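Local structure of putative amidohydrolase/peptidase (Burkholderia cenocepacia, 4WJB) at residues Arg23-Ala26 / Ser27-Met31; Gly115-Val118 / Val119-Asn123. The protein probably hydrolyses carbon-nitrogen bonds other than peptide bonds, as a zinc-dependent amidohydrolase of the peptidase M20 family. All blocks are in the same frame, centred on the assembly; numbering follows the deposited sequence.

Contact 1 (Arg23-Ala26 / Ser27-Met31); sequences RLWA and SLERM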
loop_
_atom_site.group_PDB
_atom_site.type_symbol
_atom_site.label_atom_id
_atom_site.label_comp_id
_atom_site.label_asym_id
_atom_site.label_seq_id
_atom_site.Cartn_x
_atom_site.Cartn_y
_atom_site.Cartn_z
ATOM N N ARG A 23 9.311 -25.554 -42.209
ATOM C CA ARG A 23 8.573 -24.565 -42.996
ATOM C C ARG A 23 7.822 -23.607 -42.076
ATOM O O ARG A 23 7.880 -22.383 -42.242
ATOM C CB ARG A 23 7.602 -25.266 -43.955
ATOM C CG ARG A 23 6.817 -24.346 -44.873
ATOM C CD ARG A 23 6.065 -25.153 -45.929
ATOM N NE ARG A 23 5.074 -26.052 -45.338
ATOM C CZ ARG A 23 4.516 -27.080 -45.974
ATOM N NH1 ARG A 23 4.856 -27.359 -47.232
ATOM N NH2 ARG A 23 3.625 -27.838 -45.348
ATOM N N LEU A 24 7.117 -24.170 -41.101
ATOM C CA LEU A 24 6.401 -23.363 -40.124
ATOM C C LEU A 24 7.361 -22.450 -39.366
ATOM O O LEU A 24 7.057 -21.280 -39.132
ATOM C CB LEU A 24 5.644 -24.258 -39.145
ATOM C CG LEU A 24 5.100 -23.567 -37.893
ATOM C CD1 LEU A 24 3.926 -22.660 -38.238
ATOM C CD2 LEU A 24 4.699 -24.598 -36.867
ATOM N N TRP A 25 8.522 -22.983 -38.995
ATOM C CA TRP A 25 9.502 -22.204 -38.240
ATOM C C TRP A 25 10.051 -21.066 -39.086
ATOM O O TRP A 25 10.228 -19.953 -38.603
ATOM C CB TRP A 25 10.648 -23.087 -37.754
ATOM C CG TRP A 25 11.553 -22.390 -36.790
ATOM C CD1 TRP A 25 12.773 -21.839 -37.055
ATOM C CD2 TRP A 25 11.299 -22.158 -35.400
ATOM N NE1 TRP A 25 13.301 -21.282 -35.907
ATOM C CE2 TRP A 25 12.412 -21.467 -34.878
ATOM C CE3 TRP A 25 10.241 -22.473 -34.544
ATOM C CZ2 TRP A 25 12.496 -21.084 -33.546
ATOM C CZ3 TRP A 25 10.325 -22.090 -33.214
ATOM C CH2 TRP A 25 11.444 -21.402 -32.730
ATOM N N ALA A 26 10.313 -21.355 -40.358
ATOM C CA ALA A 26 10.796 -20.339 -41.281
ATOM C C ALA A 26 9.784 -19.198 -41.419
ATOM O O ALA A 26 10.167 -18.028 -41.479
ATOM C CB ALA A 26 11.100 -20.961 -42.640
ATOM N N SER A 27 8.496 -19.533 -41.449
ATOM C CA SER A 27 7.461 -18.515 -41.589
ATOM C C SER A 27 7.396 -17.631 -40.336
ATOM O O SER A 27 7.143 -16.431 -40.427
ATOM C CB SER A 27 6.093 -19.155 -41.872
ATOM O OG SER A 27 5.523 -19.731 -40.707
ATOM N N LEU A 28 7.645 -18.224 -39.174
ATOM C CA LEU A 28 7.666 -17.471 -37.917
ATOM C C LEU A 28 8.879 -16.538 -37.840
ATOM O O LEU A 28 8.762 -15.385 -37.413
ATOM C CB LEU A 28 7.654 -18.430 -36.722
ATOM C CG LEU A 28 6.322 -19.151 -36.496
ATOM C CD1 LEU A 28 6.500 -20.368 -35.593
ATOM C CD2 LEU A 28 5.295 -18.193 -35.910
ATOM N N GLU A 29 10.040 -17.038 -38.252
ATOM C CA GLU A 29 11.248 -16.217 -38.287
ATOM C C GLU A 29 11.080 -15.033 -39.243
ATOM O O GLU A 29 11.461 -13.908 -38.927
ATOM C CB GLU A 29 12.463 -17.057 -38.696
ATOM C CG GLU A 29 12.860 -18.128 -37.685
ATOM C CD GLU A 29 13.433 -17.551 -36.402
ATOM O OE1 GLU A 29 14.583 -17.063 -36.434
ATOM O OE2 GLU A 29 12.735 -17.585 -35.364
ATOM N N ARG A 30 10.491 -15.294 -40.407
ATOM C CA ARG A 30 10.291 -14.262 -41.423
ATOM C C ARG A 30 9.310 -13.186 -40.958
ATOM O O ARG A 30 9.555 -11.988 -41.116
ATOM C CB ARG A 30 9.802 -14.895 -42.729
ATOM C CG ARG A 30 9.330 -13.898 -43.780
ATOM C CD ARG A 30 10.466 -13.012 -44.273
ATOM N NE ARG A 30 10.017 -12.126 -45.345
ATOM C CZ ARG A 30 9.540 -10.898 -45.155
ATOM N NH1 ARG A 30 9.451 -10.401 -43.928
ATOM N NH2 ARG A 30 9.153 -10.165 -46.191
ATOM N N MET A 31 8.198 -13.615 -40.379
ATOM C CA MET A 31 7.191 -12.667 -39.926
ATOM C C MET A 31 7.727 -11.840 -38.757
ATOM O O MET A 31 7.388 -10.668 -38.613
ATOM C CB MET A 31 5.907 -13.395 -39.528
ATOM C CG MET A 31 4.735 -12.466 -39.281
ATOM S SD MET A 31 4.108 -11.719 -40.802
ATOM C CE MET A 31 3.240 -13.089 -41.555
#
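Ser27 and Leu28 sit one turn beyond Arg23 and Leu24 on a single alpha-helix, and with Leu24 they form the buried side of this contact. The carbonyl of Leu24 takes two hydrogen bonds. Leu28 N gives the regular helical one to Leu24 O at 3.1 Å. Ser27 OG adds a shorter one to Leu24 O, 2.7 Å, from the same face of the carbonyl plane. The hydroxyl is turned back over the preceding turn by a chi1 of 76°, which sets OG between the backbone N and the carbonyl carbon. Sharing the carbonyl three residues back with the i to i+4 amide is a common way for a buried serine to be satisfied inside a helix. Next to it, Leu28 CD1 packs on Leu24 CG at 4.2 Å.

Ala26 and Glu29 form the solvent side. Trp25 lies between the two sides, partly exposed, and Glu29 crosses its ring obliquely. Glu29 bends at chi2 (-69°), and its CG lies 3.6 Å from Trp25 NE1. The carboxylate runs almost parallel to the indole plane, 3° apart, and OE2 stays 3.8 Å from Trp25 NE1.

Helix 21-31 packs against three helices. Ser27 and Leu28 rest on Leu113 of helix 109-124. Leu24 and Trp25 meet helix 403-421, and Ser27 and Arg30 touch Trp61 of helix 49-64.

Contact 2 (Gly115-Val118 / Val119-Asn123); sequences GLEV and VRALN
Gly115 to Val118 and Val119 to Asn123 are successive turns of one alpha-helix, joined by four i to i+4 backbone hydrogen bonds. The bond from Arg120 N to Leu116 O is 3.0 Å long and nearly straight, with an N-H...O angle of 171°. That from Ala121 N to Glu117 O is the shortest, 2.8 Å, but more bent, at 150°. Val119 N to Gly115 O and Leu122 N to Val118 O complete the set.

Among the side chains, Leu116 and Arg120 make the closest approach. Leu116 CD2 lies over the centre of one guanidinium face, 3.7 Å from Arg120 CZ. Arg120 starts with CG beside the backbone N (chi1 -71°) and then runs extended, which carries the flat group back over the leucine. A water bridges Arg120 and Glu117. It donates to Glu117 OE1 at 2.6 Å and accepts from Arg120 NH1 at 2.9 Å. The two charged groups are thus linked indirectly. Glu117 also has direct partners elsewhere: its OE2 accepts from Asp20 N, and its OE1 has a second partner on helix 21-31. On another side of the helix, Val118 and Leu122 lie side by side and point the same way. Val118 CG1 is 4.0 Å from Leu122 CD1.

Helix 109-124 connects strands 91-96 and 133-138 in a beta-alpha-beta unit. Val118 and Leu122 pack against helix 403-421. Val119 and Leu122 touch Arg81 of strand 77-81, while Arg120 makes a cation-pi contact with Trp61 of helix 49-64.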
loop_
_atom_site.group_PDB
_atom_site.type_symbol
_atom_site.label_atom_id
_atom_site.label_comp_id
_atom_site.label_asym_id
_atom_site.label_seq_id
_atom_site.Cartn_x
_atom_site.Cartn_y
_atom_site.Cartn_z
ATOM N N GLY A 115 -2.264 -21.833 -38.679
ATOM C CA GLY A 115 -3.361 -22.022 -39.617
ATOM C C GLY A 115 -2.913 -22.054 -41.070
ATOM O O GLY A 115 -3.433 -22.831 -41.873
ATOM N N LEU A 116 -1.950 -21.206 -41.418
ATOM C CA LEU A 116 -1.400 -21.219 -42.772
ATOM C C LEU A 116 -0.699 -22.550 -43.044
ATOM O O LEU A 116 -0.849 -23.139 -44.118
ATOM C CB LEU A 116 -0.429 -20.055 -42.985
ATOM C CG LEU A 116 0.324 -20.054 -44.324
ATOM C CD1 LEU A 116 -0.634 -19.912 -45.513
ATOM C CD2 LEU A 116 1.375 -18.952 -44.348
ATOM N N GLU A 117 0.055 -23.032 -42.060
ATOM C CA GLU A 117 0.771 -24.291 -42.215
ATOM C C GLU A 117 -0.205 -25.451 -42.390
ATOM O O GLU A 117 0.073 -26.392 -43.130
ATOM C CB GLU A 117 1.698 -24.540 -41.022
ATOM C CG GLU A 117 2.282 -25.948 -40.954
ATOM C CD GLU A 117 3.051 -26.362 -42.210
ATOM O OE1 GLU A 117 3.619 -25.488 -42.898
ATOM O OE2 GLU A 117 3.095 -27.578 -42.500
ATOM N N VAL A 118 -1.354 -25.370 -41.726
ATOM C CA VAL A 118 -2.392 -26.384 -41.882
ATOM C C VAL A 118 -2.863 -26.438 -43.334
ATOM O O VAL A 118 -3.006 -27.523 -43.911
ATOM C CB VAL A 118 -3.593 -26.117 -40.940
ATOM C CG1 VAL A 118 -4.802 -26.953 -41.342
ATOM C CG2 VAL A 118 -3.202 -26.421 -39.497
ATOM N N VAL A 119 -3.075 -25.267 -43.928
ATOM C CA VAL A 119 -3.487 -25.191 -45.324
ATOM C C VAL A 119 -2.417 -25.787 -46.235
ATOM O O VAL A 119 -2.711 -26.628 -47.086
ATOM C CB VAL A 119 -3.780 -23.741 -45.751
ATOM C CG1 VAL A 119 -3.879 -23.640 -47.279
ATOM C CG2 VAL A 119 -5.059 -23.254 -45.095
ATOM N N ARG A 120 -1.173 -25.361 -46.038
ATOM C CA ARG A 120 -0.055 -25.880 -46.820
ATOM C C ARG A 120 0.094 -27.393 -46.678
ATOM O O ARG A 120 0.379 -28.082 -47.659
ATOM C CB ARG A 120 1.245 -25.191 -46.410
ATOM C CG ARG A 120 1.343 -23.744 -46.855
ATOM C CD ARG A 120 2.556 -23.065 -46.231
ATOM N NE ARG A 120 2.794 -21.743 -46.803
ATOM C CZ ARG A 120 3.781 -20.937 -46.429
ATOM N NH1 ARG A 120 4.621 -21.315 -45.472
ATOM N NH2 ARG A 120 3.931 -19.758 -47.014
ATOM N N ALA A 121 -0.107 -27.906 -45.466
ATOM C CA ALA A 121 0.048 -29.338 -45.211
ATOM C C ALA A 121 -1.057 -30.141 -45.889
ATOM O O ALA A 121 -0.810 -31.224 -46.410
ATOM C CB ALA A 121 0.059 -29.618 -43.718
ATOM N N LEU A 122 -2.275 -29.609 -45.868
ATOM C CA LEU A 122 -3.387 -30.236 -46.570
ATOM C C LEU A 122 -3.129 -30.250 -48.079
ATOM O O LEU A 122 -3.437 -31.227 -48.760
ATOM C CB LEU A 122 -4.698 -29.515 -46.249
ATOM C CG LEU A 122 -5.230 -29.726 -44.830
ATOM C CD1 LEU A 122 -6.405 -28.799 -44.546
ATOM C CD2 LEU A 122 -5.619 -31.187 -44.623
ATOM N N ASN A 123 -2.552 -29.165 -48.592
ATOM C CA ASN A 123 -2.174 -29.090 -50.002
ATOM C C ASN A 123 -1.131 -30.148 -50.375
ATOM O O ASN A 123 -1.269 -30.831 -51.388
ATOM C CB ASN A 123 -1.632 -27.700 -50.347
ATOM C CG ASN A 123 -2.720 -26.640 -50.418
ATOM O OD1 ASN A 123 -3.916 -26.943 -50.391
ATOM N ND2 ASN A 123 -2.304 -25.384 -50.530
HETATM O O HOH W 1 4.172 -22.997 -43.184
#

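How the contacts relate
Contact 1 comes first from the N terminus, within helix 21-31, and is complete long before contact 2 begins in helix 109-124. Each joins adjoining turns of its own helix and closes no long loop. The two are in series; they neither nest nor cross. In space their centres are about 13 Å apart, and they touch directly. Arg23 NE meets Glu117 OE1 in a salt bridge of 2.9 Å, and Arg23 NH1 is paired with Asp124. Leu24 CD1 packs on Glu117 CB at 4.0 Å. The N-terminal helix is thereby tied to the helix between strands 91-96 and 133-138, and both contacts also border helix 403-421.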